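PDB 6Z3U: CYCLIN domain-containing protein from Chaetomium thermophilum, which probably regulates a cyclin-dependent serine/threonine kinase, as the cyclin subunit of the CDK-activating kinase (CAK) complex. Local coordinates for residues Ile110-Ala115 and His187-Leu192; Phe118-Ile123 and Ala230-Thr235; Ser126-Pro131 and Lys355-Cys360; Asp155-Phe160 and Glu166-Gly171. One frame throughout, in Å; residues are numbered along the deposited sequence.

Contact 1. Residues Ile110-Ala115 and His187-Leu192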
loop_
_atom_site.group_PDB
_atom_site.type_symbol
_atom_site.label_atom_id
_atom_site.label_comp_id
_atom_site.label_asym_id
_atom_site.label_seq_id
_atom_site.Cartn_x
_atom_site.Cartn_y
_atom_site.Cartn_z
ATOM N N ILE A 110 -4.390 10.902 3.577
ATOM C CA ILE A 110 -3.128 11.512 3.170
ATOM C C ILE A 110 -2.511 12.271 4.339
ATOM O O ILE A 110 -1.331 12.094 4.662
ATOM C CB ILE A 110 -3.341 12.427 1.950
ATOM C CG1 ILE A 110 -3.560 11.584 0.691
ATOM C CG2 ILE A 110 -2.152 13.360 1.769
ATOM C CD1 ILE A 110 -3.893 12.389 -0.554
ATOM N N LYS A 111 -3.300 13.129 4.988
ATOM C CA LYS A 111 -2.803 13.876 6.138
ATOM C C LYS A 111 -2.173 12.945 7.164
ATOM O O LYS A 111 -1.040 13.158 7.607
ATOM C CB LYS A 111 -3.944 14.666 6.781
ATOM C CG LYS A 111 -4.598 15.691 5.880
ATOM C CD LYS A 111 -5.799 16.322 6.570
ATOM C CE LYS A 111 -6.503 17.313 5.664
ATOM N NZ LYS A 111 -7.970 17.342 5.908
ATOM N N ALA A 112 -2.901 11.895 7.550
ATOM C CA ALA A 112 -2.410 10.999 8.589
ATOM C C ALA A 112 -1.133 10.293 8.155
ATOM O O ALA A 112 -0.225 10.084 8.968
ATOM C CB ALA A 112 -3.494 9.983 8.952
ATOM N N THR A 113 -1.043 9.916 6.876
ATOM C CA THR A 113 0.164 9.260 6.385
ATOM C C THR A 113 1.337 10.231 6.333
ATOM O O THR A 113 2.455 9.884 6.733
ATOM C CB THR A 113 -0.090 8.662 5.004
ATOM O OG1 THR A 113 -1.014 7.574 5.117
ATOM C CG2 THR A 113 1.210 8.160 4.392
ATOM N N ALA A 114 1.105 11.446 5.834
ATOM C CA ALA A 114 2.168 12.445 5.791
ATOM C C ALA A 114 2.672 12.762 7.192
ATOM O O ALA A 114 3.884 12.839 7.428
ATOM C CB ALA A 114 1.667 13.712 5.099
ATOM N N ALA A 115 1.753 12.961 8.138
ATOM C CA ALA A 115 2.159 13.243 9.510
ATOM C C ALA A 115 2.963 12.089 10.095
ATOM O O ALA A 115 3.983 12.307 10.760
ATOM C CB ALA A 115 0.929 13.527 10.371
ATOM N N HIS A 187 -4.409 3.409 9.412
ATOM C CA HIS A 187 -5.119 4.470 10.105
ATOM C C HIS A 187 -6.433 3.964 10.684
ATOM O O HIS A 187 -6.993 2.970 10.210
ATOM C CB HIS A 187 -5.395 5.638 9.150
ATOM C CG HIS A 187 -4.162 6.195 8.513
ATOM N ND1 HIS A 187 -3.125 6.732 9.245
ATOM C CD2 HIS A 187 -3.795 6.294 7.213
ATOM C CE1 HIS A 187 -2.173 7.138 8.425
ATOM N NE2 HIS A 187 -2.556 6.885 7.185
ATOM N N PRO A 188 -6.968 4.639 11.704
ATOM C CA PRO A 188 -8.217 4.179 12.337
ATOM C C PRO A 188 -9.487 4.841 11.812
ATOM O O PRO A 188 -10.554 4.596 12.383
ATOM C CB PRO A 188 -7.990 4.563 13.806
ATOM C CG PRO A 188 -6.817 5.558 13.817
ATOM C CD PRO A 188 -6.441 5.827 12.392
ATOM N N PHE A 189 -9.403 5.658 10.761
ATOM C CA PHE A 189 -10.596 6.328 10.255
ATOM C C PHE A 189 -11.616 5.316 9.746
ATOM O O PHE A 189 -12.781 5.329 10.160
ATOM C CB PHE A 189 -10.215 7.316 9.152
ATOM C CG PHE A 189 -9.164 8.308 9.562
ATOM C CD1 PHE A 189 -9.478 9.362 10.405
ATOM C CD2 PHE A 189 -7.864 8.187 9.105
ATOM C CE1 PHE A 189 -8.513 10.274 10.784
ATOM C CE2 PHE A 189 -6.896 9.098 9.480
ATOM C CZ PHE A 189 -7.222 10.143 10.322
ATOM N N ARG A 190 -11.196 4.426 8.846
ATOM C CA ARG A 190 -12.113 3.412 8.340
ATOM C C ARG A 190 -12.532 2.443 9.438
ATOM O O ARG A 190 -13.659 1.935 9.418
ATOM C CB ARG A 190 -11.472 2.655 7.180
ATOM C CG ARG A 190 -12.462 1.889 6.324
ATOM C CD ARG A 190 -11.768 1.217 5.153
ATOM N NE ARG A 190 -11.217 2.186 4.209
ATOM C CZ ARG A 190 -9.961 2.629 4.222
ATOM N NH1 ARG A 190 -9.099 2.197 5.134
ATOM N NH2 ARG A 190 -9.567 3.513 3.316
ATOM N N ALA A 191 -11.640 2.168 10.392
ATOM C CA ALA A 191 -12.013 1.348 11.539
ATOM C C ALA A 191 -13.168 1.966 12.316
ATOM O O ALA A 191 -14.015 1.240 12.852
ATOM C CB ALA A 191 -10.804 1.150 12.451
ATOM N N LEU A 192 -13.218 3.297 12.395
ATOM C CA LEU A 192 -14.298 3.957 13.122
ATOM C C LEU A 192 -15.644 3.691 12.460
ATOM O O LEU A 192 -16.610 3.296 13.123
ATOM C CB LEU A 192 -14.029 5.460 13.206
ATOM C CG LEU A 192 -15.139 6.339 13.791
ATOM C CD1 LEU A 192 -15.452 5.961 15.229
ATOM C CD2 LEU A 192 -14.748 7.805 13.694
#
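His187 reaches across to Ala112 and Thr113, and in doing so joins the two cyclin-fold regions of this all-helical protein: helix 108-124 of the Cyclin-like part and the residues leading into helix 189-200 of the C-terminal part. CB points toward helix 108-124, and chi1 of -57° sets CG opposite the carbonyl carbon, which carries the ring to the helix surface. CG is 3.9 Å from Ala112 CB, a methyl that lies over one face of the imidazole, offset toward its rim, as a CH-pi contact. ND1 is hydrogen-bonded to Tyr231 OH. At the ring edge CD2 is 3.7 Å from Thr113 OG1, and at the tip NE2 donates a 2.7 Å hydrogen bond to that same hydroxyl, which also bonds to Glu109 O and Glu147 OE2. A leucine in place of His187 would probably cost Thr113 OG1 its imidazole donor, leaving it to Glu109 and Glu147, and take from Tyr231 OH its bond to ND1. Phe189, one residue past the Pro188 N-cap, takes the same methyl from another direction: Ala112 CB lies at its ring edge, 3.6 Å from CE2. As for the histidine bond, Thr113 OG1 sits only 1° out of the imidazole plane.

Contact 2. Residues Phe118-Ile123 and Ala230-Thr235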
loop_
_atom_site.group_PDB
_atom_site.type_symbol
_atom_site.label_atom_id
_atom_site.label_comp_id
_atom_site.label_asym_id
_atom_site.label_seq_id
_atom_site.Cartn_x
_atom_site.Cartn_y
_atom_site.Cartn_z
ATOM N N PHE A 118 6.379 12.035 8.853
ATOM C CA PHE A 118 7.146 13.092 9.502
ATOM C C PHE A 118 7.633 12.642 10.875
ATOM O O PHE A 118 8.811 12.804 11.211
ATOM C CB PHE A 118 6.296 14.360 9.601
ATOM C CG PHE A 118 7.042 15.552 10.131
ATOM C CD1 PHE A 118 7.797 16.345 9.283
ATOM C CD2 PHE A 118 6.965 15.897 11.470
ATOM C CE1 PHE A 118 8.479 17.443 9.765
ATOM C CE2 PHE A 118 7.642 16.997 11.957
ATOM C CZ PHE A 118 8.399 17.771 11.103
ATOM N N LYS A 119 6.739 12.059 11.679
ATOM C CA LYS A 119 7.136 11.594 13.004
ATOM C C LYS A 119 8.152 10.464 12.910
ATOM O O LYS A 119 9.101 10.401 13.700
ATOM C CB LYS A 119 5.913 11.128 13.795
ATOM C CG LYS A 119 4.921 12.222 14.137
ATOM C CD LYS A 119 3.741 11.665 14.928
ATOM C CE LYS A 119 3.929 11.838 16.430
ATOM N NZ LYS A 119 4.205 13.249 16.831
ATOM N N ARG A 120 7.967 9.561 11.948
ATOM C CA ARG A 120 8.904 8.457 11.788
ATOM C C ARG A 120 10.258 8.940 11.289
ATOM O O ARG A 120 11.293 8.379 11.667
ATOM C CB ARG A 120 8.323 7.422 10.825
ATOM C CG ARG A 120 7.134 6.655 11.375
ATOM C CD ARG A 120 6.643 5.649 10.356
ATOM N NE ARG A 120 5.486 4.898 10.825
ATOM C CZ ARG A 120 4.910 3.918 10.138
ATOM N NH1 ARG A 120 5.382 3.574 8.947
ATOM N NH2 ARG A 120 3.862 3.283 10.642
ATOM N N PHE A 121 10.279 9.980 10.453
ATOM C CA PHE A 121 11.547 10.478 9.935
ATOM C C PHE A 121 12.425 11.012 11.058
ATOM O O PHE A 121 13.637 10.762 11.082
ATOM C CB PHE A 121 11.291 11.569 8.894
ATOM C CG PHE A 121 12.544 12.182 8.331
ATOM C CD1 PHE A 121 13.221 11.572 7.287
ATOM C CD2 PHE A 121 13.044 13.368 8.844
ATOM C CE1 PHE A 121 14.374 12.135 6.767
ATOM C CE2 PHE A 121 14.197 13.933 8.329
ATOM C CZ PHE A 121 14.862 13.315 7.290
ATOM N N TYR A 122 11.830 11.734 12.006
ATOM C CA TYR A 122 12.570 12.438 13.042
ATOM C C TYR A 122 12.723 11.625 14.323
ATOM O O TYR A 122 13.012 12.201 15.379
ATOM C CB TYR A 122 11.897 13.782 13.332
ATOM C CG TYR A 122 12.278 14.847 12.326
ATOM C CD1 TYR A 122 13.611 15.131 12.069
ATOM C CD2 TYR A 122 11.310 15.543 11.612
ATOM C CE1 TYR A 122 13.973 16.086 11.151
ATOM C CE2 TYR A 122 11.666 16.507 10.685
ATOM C CZ TYR A 122 13.002 16.769 10.461
ATOM O OH TYR A 122 13.388 17.719 9.547
ATOM N N ILE A 123 12.528 10.309 14.269
ATOM C CA ILE A 123 12.902 9.434 15.351
ATOM C C ILE A 123 14.151 8.658 14.983
ATOM O O ILE A 123 14.974 8.347 15.861
ATOM C CB ILE A 123 11.745 8.461 15.729
ATOM C CG1 ILE A 123 12.226 7.430 16.749
ATOM C CG2 ILE A 123 11.187 7.791 14.492
ATOM C CD1 ILE A 123 11.110 6.676 17.418
ATOM N N ALA A 230 0.547 8.006 19.769
ATOM C CA ALA A 230 -0.448 6.939 19.821
ATOM C C ALA A 230 -0.097 5.798 18.871
ATOM O O ALA A 230 -0.188 4.622 19.243
ATOM C CB ALA A 230 -1.832 7.500 19.496
ATOM N N TYR A 231 0.307 6.122 17.641
ATOM C CA TYR A 231 0.556 5.079 16.650
ATOM C C TYR A 231 1.658 4.125 17.089
ATOM O O TYR A 231 1.625 2.938 16.742
ATOM C CB TYR A 231 0.920 5.709 15.304
ATOM C CG TYR A 231 -0.263 6.164 14.480
ATOM C CD1 TYR A 231 -1.319 6.850 15.063
ATOM C CD2 TYR A 231 -0.315 5.919 13.115
ATOM C CE1 TYR A 231 -2.400 7.268 14.311
ATOM C CE2 TYR A 231 -1.390 6.337 12.355
ATOM C CZ TYR A 231 -2.428 7.012 12.958
ATOM O OH TYR A 231 -3.500 7.429 12.207
ATOM N N PHE A 232 2.634 4.613 17.858
ATOM C CA PHE A 232 3.786 3.794 18.208
ATOM C C PHE A 232 3.481 2.763 19.287
ATOM O O PHE A 232 4.189 1.754 19.377
ATOM C CB PHE A 232 4.945 4.677 18.689
ATOM C CG PHE A 232 5.413 5.678 17.671
ATOM C CD1 PHE A 232 5.901 5.265 16.442
ATOM C CD2 PHE A 232 5.386 7.032 17.954
ATOM C CE1 PHE A 232 6.336 6.187 15.510
ATOM C CE2 PHE A 232 5.821 7.955 17.027
ATOM C CZ PHE A 232 6.297 7.532 15.805
ATOM N N HIS A 233 2.447 2.986 20.099
ATOM C CA HIS A 233 2.152 2.116 21.226
ATOM C C HIS A 233 0.809 1.411 21.133
ATOM O O HIS A 233 0.540 0.531 21.959
ATOM C CB HIS A 233 2.195 2.920 22.535
ATOM C CG HIS A 233 3.385 3.820 22.647
ATOM N ND1 HIS A 233 4.679 3.352 22.591
ATOM C CD2 HIS A 233 3.476 5.162 22.809
ATOM C CE1 HIS A 233 5.517 4.366 22.713
ATOM N NE2 HIS A 233 4.812 5.475 22.848
ATOM N N PHE A 234 -0.035 1.757 20.164
ATOM C CA PHE A 234 -1.378 1.203 20.087
ATOM C C PHE A 234 -1.734 0.901 18.640
ATOM O O PHE A 234 -1.191 1.497 17.706
ATOM C CB PHE A 234 -2.408 2.160 20.698
ATOM C CG PHE A 234 -2.092 2.561 22.108
ATOM C CD1 PHE A 234 -2.356 1.703 23.163
ATOM C CD2 PHE A 234 -1.529 3.796 22.381
ATOM C CE1 PHE A 234 -2.065 2.068 24.462
ATOM C CE2 PHE A 234 -1.236 4.167 23.679
ATOM C CZ PHE A 234 -1.505 3.303 24.721
ATOM N N THR A 235 -2.635 -0.033 18.474
ATOM C CA THR A 235 -3.141 -0.517 17.201
ATOM C C THR A 235 -4.287 0.367 16.718
ATOM O O THR A 235 -5.009 0.949 17.531
ATOM C CB THR A 235 -3.623 -1.957 17.356
ATOM O OG1 THR A 235 -2.528 -2.776 17.788
ATOM C CG2 THR A 235 -4.168 -2.513 16.058
#
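Phe232 is hydrogen-bonded through its backbone to Phe23, near the N-terminus, and its ring reaches Lys119 and Arg120 of helix 108-124 edge first. Its far corner, CZ, is 4.1 Å from Lys119 CB, and the adjacent CE1 is 4.2 Å from Arg120 CG, both carbons lying near the ring plane. Chi1 of -60° places CG opposite the carbonyl carbon of Phe232 and brings the end of the side chain closer to the helix than its CB direction alone would suggest. What the phenyl ring touches is therefore hydrocarbon, the inner methylenes of two basic side chains. Their charged ends go elsewhere: the Arg120 chain runs out fully extended, whereas Lys119 bends at its third torsion, 96°, and again at the fourth, leaving NZ 5.5 Å from Phe232 CE2 and weakly bonded to Ile227 O. The contact brings the Cyclin-like region against the Cyclin C-terminal region, its centre about 6 Å from the centre of the chain. Helix 25-48 lies against both partners, with Leu28 touching Phe232 and Ile123, while helices 83-103 and 132-146 pack on helix 108-124 through residues such as Phe118.

Contact 3. Residues Ser126-Pro131 and Lys355-Cys360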
loop_
_atom_site.group_PDB
_atom_site.type_symbol
_atom_site.label_atom_id
_atom_site.label_comp_id
_atom_site.label_asym_id
_atom_site.label_seq_id
_atom_site.Cartn_x
_atom_site.Cartn_y
_atom_site.Cartn_z
ATOM N N SER A 126 17.650 13.297 13.647
ATOM C CA SER A 126 17.508 14.408 14.574
ATOM C C SER A 126 17.116 15.676 13.834
ATOM O O SER A 126 17.438 15.857 12.658
ATOM C CB SER A 126 18.808 14.639 15.346
ATOM O OG SER A 126 18.947 16.012 15.667
ATOM N N ILE A 127 16.409 16.563 14.541
ATOM C CA ILE A 127 16.019 17.848 13.973
ATOM C C ILE A 127 17.231 18.718 13.671
ATOM O O ILE A 127 17.156 19.613 12.821
ATOM C CB ILE A 127 15.051 18.565 14.937
ATOM C CG1 ILE A 127 13.679 17.894 14.910
ATOM C CG2 ILE A 127 14.920 20.037 14.578
ATOM C CD1 ILE A 127 12.837 18.263 13.706
ATOM N N MET A 128 18.348 18.494 14.363
ATOM C CA MET A 128 19.567 19.252 14.117
ATOM C C MET A 128 20.308 18.799 12.865
ATOM O O MET A 128 21.302 19.433 12.496
ATOM C CB MET A 128 20.502 19.138 15.325
ATOM C CG MET A 128 19.924 19.705 16.600
ATOM S SD MET A 128 21.054 19.570 17.994
ATOM C CE MET A 128 20.672 17.936 18.611
ATOM N N THR A 129 19.858 17.724 12.213
ATOM C CA THR A 129 20.504 17.199 11.016
ATOM C C THR A 129 19.818 17.650 9.730
ATOM O O THR A 129 20.492 18.090 8.794
ATOM C CB THR A 129 20.544 15.667 11.070
ATOM O OG1 THR A 129 20.946 15.245 12.378
ATOM C CG2 THR A 129 21.529 15.122 10.048
ATOM N N TYR A 130 18.491 17.542 9.660
ATOM C CA TYR A 130 17.735 17.915 8.472
ATOM C C TYR A 130 16.637 18.906 8.836
ATOM O O TYR A 130 16.040 18.806 9.916
ATOM C CB TYR A 130 17.125 16.676 7.802
ATOM C CG TYR A 130 18.150 15.638 7.394
ATOM C CD1 TYR A 130 19.043 15.885 6.359
ATOM C CD2 TYR A 130 18.224 14.412 8.044
ATOM C CE1 TYR A 130 19.981 14.938 5.980
ATOM C CE2 TYR A 130 19.161 13.459 7.673
ATOM C CZ TYR A 130 20.037 13.727 6.641
ATOM O OH TYR A 130 20.970 12.781 6.270
ATOM N N PRO A 131 16.335 19.858 7.954
ATOM C CA PRO A 131 15.453 20.978 8.329
ATOM C C PRO A 131 14.000 20.553 8.417
ATOM O O PRO A 131 13.403 20.145 7.411
ATOM C CB PRO A 131 15.664 21.988 7.189
ATOM C CG PRO A 131 16.094 21.171 6.025
ATOM C CD PRO A 131 16.794 19.949 6.555
ATOM N N LYS A 355 15.855 29.528 17.457
ATOM C CA LYS A 355 17.114 30.267 17.478
ATOM C C LYS A 355 18.258 29.404 18.001
ATOM O O LYS A 355 19.386 29.493 17.503
ATOM C CB LYS A 355 16.999 31.536 18.323
ATOM C CG LYS A 355 18.030 32.587 17.915
ATOM C CD LYS A 355 18.110 33.766 18.874
ATOM C CE LYS A 355 17.032 34.799 18.614
ATOM N NZ LYS A 355 17.128 35.919 19.592
ATOM N N LYS A 356 17.992 28.569 19.007
ATOM C CA LYS A 356 19.026 27.655 19.481
ATOM C C LYS A 356 19.406 26.668 18.386
ATOM O O LYS A 356 20.576 26.290 18.256
ATOM C CB LYS A 356 18.549 26.929 20.741
ATOM C CG LYS A 356 19.633 26.117 21.438
ATOM C CD LYS A 356 19.080 25.294 22.600
ATOM C CE LYS A 356 18.737 26.164 23.801
ATOM N NZ LYS A 356 18.463 25.344 25.018
ATOM N N LEU A 357 18.426 26.251 17.581
ATOM C CA LEU A 357 18.691 25.318 16.493
ATOM C C LEU A 357 19.448 25.982 15.349
ATOM O O LEU A 357 20.187 25.308 14.621
ATOM C CB LEU A 357 17.368 24.741 15.987
ATOM C CG LEU A 357 17.411 23.744 14.829
ATOM C CD1 LEU A 357 18.213 22.510 15.201
ATOM C CD2 LEU A 357 15.999 23.361 14.414
ATOM N N ASN A 358 19.287 27.296 15.183
ATOM C CA ASN A 358 19.873 27.994 14.044
ATOM C C ASN A 358 21.387 28.114 14.141
ATOM O O ASN A 358 22.035 28.408 13.131
ATOM C CB ASN A 358 19.246 29.385 13.921
ATOM C CG ASN A 358 19.690 30.120 12.674
ATOM O OD1 ASN A 358 19.485 29.653 11.555
ATOM N ND2 ASN A 358 20.287 31.291 12.860
ATOM N N LYS A 359 21.965 27.896 15.321
ATOM C CA LYS A 359 23.398 28.056 15.517
ATOM C C LYS A 359 24.123 26.747 15.801
ATOM O O LYS A 359 25.354 26.749 15.896
ATOM C CB LYS A 359 23.667 29.058 16.652
ATOM C CG LYS A 359 22.756 28.927 17.866
ATOM C CD LYS A 359 22.890 30.141 18.779
ATOM C CE LYS A 359 21.850 30.127 19.888
ATOM N NZ LYS A 359 21.782 31.422 20.612
ATOM N N CYS A 360 23.405 25.631 15.931
ATOM C CA CYS A 360 24.029 24.335 16.167
ATOM C C CYS A 360 23.644 23.303 15.114
ATOM O O CYS A 360 23.929 22.113 15.293
ATOM C CB CYS A 360 23.663 23.809 17.558
ATOM S SG CYS A 360 21.944 23.280 17.713
#
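Two sulfurs meet here: Met128 SD and Cys360 SG lie 3.8 Å apart, a thioether against a thiol in van der Waals contact. Cys360 turns its thiol between its own backbone N and carbonyl carbon, chi1 71°, the crowded position, and this rotamer directs SG to Met128 SD. Met128 runs straight as far as SD and bends only at its last torsion. Beside the sulfur pair Leu357, in the last turn of helix 343-358, spreads its fork over two consecutive residues of the loop. CD1 touches Met128 CG at 3.6 Å, and CD2 touches Ile127 CG2 at 3.5 Å. That methyl is the short branch of the isoleucine, and the two side chains meet nearly at right angles. The loop keeps its shape partly through an ST turn, in which Ser126 OG accepts a 2.9 Å hydrogen bond from Met128 N. Met128 is held further by backbone bonding to Asp362 and packs on Asn36 and Ile43 of helix 25-48, while Leu89 of helix 83-103 lies against Leu357. Carbon and sulfur atoms do the touching between the residue ranges 126-131 and 355-360, so their grip rests on close fit and burial rather than on bonds that demand a particular direction.

Contact 4. Residues Asp155-Phe160 and Glu166-Gly171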
loop_
_atom_site.group_PDB
_atom_site.type_symbol
_atom_site.label_atom_id
_atom_site.label_comp_id
_atom_site.label_asym_id
_atom_site.label_seq_id
_atom_site.Cartn_x
_atom_site.Cartn_y
_atom_site.Cartn_z
ATOM N N ASP A 155 2.611 21.563 -9.595
ATOM C CA ASP A 155 1.304 21.886 -9.031
ATOM C C ASP A 155 1.329 21.812 -7.510
ATOM O O ASP A 155 0.693 22.628 -6.831
ATOM C CB ASP A 155 0.236 20.943 -9.590
ATOM C CG ASP A 155 0.014 21.126 -11.079
ATOM O OD1 ASP A 155 0.264 22.238 -11.591
ATOM O OD2 ASP A 155 -0.420 20.156 -11.738
ATOM N N PHE A 156 2.051 20.833 -6.957
ATOM C CA PHE A 156 2.169 20.730 -5.506
ATOM C C PHE A 156 2.832 21.972 -4.925
ATOM O O PHE A 156 2.402 22.489 -3.887
ATOM C CB PHE A 156 2.955 19.472 -5.131
ATOM C CG PHE A 156 3.048 19.235 -3.651
ATOM C CD1 PHE A 156 2.140 18.406 -3.013
ATOM C CD2 PHE A 156 4.040 19.840 -2.896
ATOM C CE1 PHE A 156 2.220 18.186 -1.652
ATOM C CE2 PHE A 156 4.122 19.624 -1.534
ATOM C CZ PHE A 156 3.211 18.795 -0.912
ATOM N N ALA A 157 3.890 22.464 -5.576
ATOM C CA ALA A 157 4.565 23.663 -5.093
ATOM C C ALA A 157 3.669 24.889 -5.204
ATOM O O ALA A 157 3.742 25.787 -4.358
ATOM C CB ALA A 157 5.865 23.878 -5.868
ATOM N N LYS A 158 2.830 24.949 -6.243
ATOM C CA LYS A 158 1.881 26.051 -6.373
ATOM C C LYS A 158 1.007 26.178 -5.133
ATOM O O LYS A 158 0.892 27.260 -4.546
ATOM C CB LYS A 158 0.994 25.839 -7.601
ATOM C CG LYS A 158 0.756 27.082 -8.438
ATOM C CD LYS A 158 -0.016 26.815 -9.746
ATOM C CE LYS A 158 -1.373 26.092 -9.583
ATOM N NZ LYS A 158 -1.355 24.751 -8.915
ATOM N N THR A 159 0.378 25.074 -4.724
ATOM C CA THR A 159 -0.598 25.134 -3.644
ATOM C C THR A 159 0.019 25.635 -2.347
ATOM O O THR A 159 -0.683 26.212 -1.509
ATOM C CB THR A 159 -1.223 23.756 -3.436
ATOM O OG1 THR A 159 -0.199 22.814 -3.102
ATOM C CG2 THR A 159 -1.934 23.294 -4.702
ATOM N N PHE A 160 1.323 25.429 -2.158
ATOM C CA PHE A 160 2.018 25.889 -0.962
ATOM C C PHE A 160 2.888 27.113 -1.230
ATOM O O PHE A 160 3.802 27.402 -0.451
ATOM C CB PHE A 160 2.858 24.753 -0.377
ATOM C CG PHE A 160 2.040 23.607 0.149
ATOM C CD1 PHE A 160 1.804 23.473 1.506
ATOM C CD2 PHE A 160 1.502 22.669 -0.714
ATOM C CE1 PHE A 160 1.051 22.422 1.990
ATOM C CE2 PHE A 160 0.750 21.615 -0.233
ATOM C CZ PHE A 160 0.524 21.494 1.120
ATOM N N GLU A 166 12.204 22.123 -6.940
ATOM C CA GLU A 166 13.332 21.248 -6.645
ATOM C C GLU A 166 13.675 21.230 -5.160
ATOM O O GLU A 166 14.282 20.262 -4.690
ATOM C CB GLU A 166 14.561 21.666 -7.457
ATOM C CG GLU A 166 14.992 23.111 -7.259
ATOM C CD GLU A 166 14.553 24.011 -8.398
ATOM O OE1 GLU A 166 15.339 24.902 -8.787
ATOM O OE2 GLU A 166 13.430 23.823 -8.910
ATOM N N GLU A 167 13.298 22.269 -4.413
ATOM C CA GLU A 167 13.578 22.281 -2.981
ATOM C C GLU A 167 12.832 21.169 -2.256
ATOM O O GLU A 167 13.289 20.697 -1.209
ATOM C CB GLU A 167 13.209 23.645 -2.394
ATOM C CG GLU A 167 14.166 24.759 -2.801
ATOM C CD GLU A 167 13.680 26.142 -2.405
ATOM O OE1 GLU A 167 12.495 26.452 -2.650
ATOM O OE2 GLU A 167 14.486 26.920 -1.854
ATOM N N ILE A 168 11.693 20.737 -2.793
ATOM C CA ILE A 168 10.905 19.676 -2.170
ATOM C C ILE A 168 11.398 18.298 -2.594
ATOM O O ILE A 168 11.456 17.375 -1.777
ATOM C CB ILE A 168 9.412 19.871 -2.512
ATOM C CG1 ILE A 168 8.923 21.233 -2.007
ATOM C CG2 ILE A 168 8.578 18.751 -1.908
ATOM C CD1 ILE A 168 7.515 21.591 -2.439
ATOM N N LEU A 169 11.758 18.132 -3.870
ATOM C CA LEU A 169 12.211 16.830 -4.346
ATOM C C LEU A 169 13.505 16.398 -3.671
ATOM O O LEU A 169 13.743 15.198 -3.496
ATOM C CB LEU A 169 12.406 16.867 -5.861
ATOM C CG LEU A 169 11.172 17.180 -6.705
ATOM C CD1 LEU A 169 11.553 17.247 -8.175
ATOM C CD2 LEU A 169 10.084 16.148 -6.483
ATOM N N ALA A 170 14.353 17.356 -3.288
ATOM C CA ALA A 170 15.651 17.019 -2.715
ATOM C C ALA A 170 15.529 16.150 -1.474
ATOM O O ALA A 170 16.476 15.430 -1.139
ATOM C CB ALA A 170 16.420 18.295 -2.369
ATOM N N GLY A 171 14.396 16.204 -0.780
ATOM C CA GLY A 171 14.225 15.450 0.443
ATOM C C GLY A 171 13.389 14.198 0.276
ATOM O O GLY A 171 13.247 13.420 1.223
#
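Ile168 points its long branch at the rim of Phe156. CD1 lies in the plane of the ring, 3.9 Å from CD2 and 4.0 Å from CE2, so the methyl abuts one side of the phenyl group and does not cover its face. The two side chains cross obliquely. Phe156 holds CG opposite its backbone N, chi1 -176°, which swings the ring out from helix 153-159, while Ile168 answers with an extended chain, chi2 173°, that puts CD1 at the tip, against the ring. One residue on, Ala157 CB approaches that methyl at 4.4 Å, so CD1 sits in the corner formed by the ring edge and the alanine methyl. Over one face of the Phe156 ring comes Phe160, its CE2 3.8 Å above the plane. The helix end is tied by Thr159 OG1, which donates a 2.7 Å hydrogen bond to Phe156 O. Through Ile168 against Phe156 and Ala157, two short helices, 153-159 and 166-169, pair across a brief loop within the Cyclin-like region. Phe156 meets Phe141 edge-to-face and, with Phe160, packs on Leu137 and Leu140 of helix 132-146, whereas residues before and after Ile168 meet helix 368-380: Glu167 on Val369, Ala170 on Leu368 and Gln372.

In the fold
All four contacts are buried, at different depths: contact 2 lies about 6 Å from the centre of the chain and contact 1 about 11 Å, centre to centre, against about 19 Å for contacts 3 and 4. Contacts 1 and 2 both use helix 108-124 and bring the two cyclin regions together; contact 1 has a hydrogen bond beside apolar packing, whereas 2, 3 and 4 meet through apolar groups. Contact 3 ties the loop after that helix to helix 343-358, late in the chain, and a probable Tyr122-Tyr130 hydrogen bond links it to contact 2. Contact 4, the most local in sequence, is nested inside the loops closed by the others and touches none.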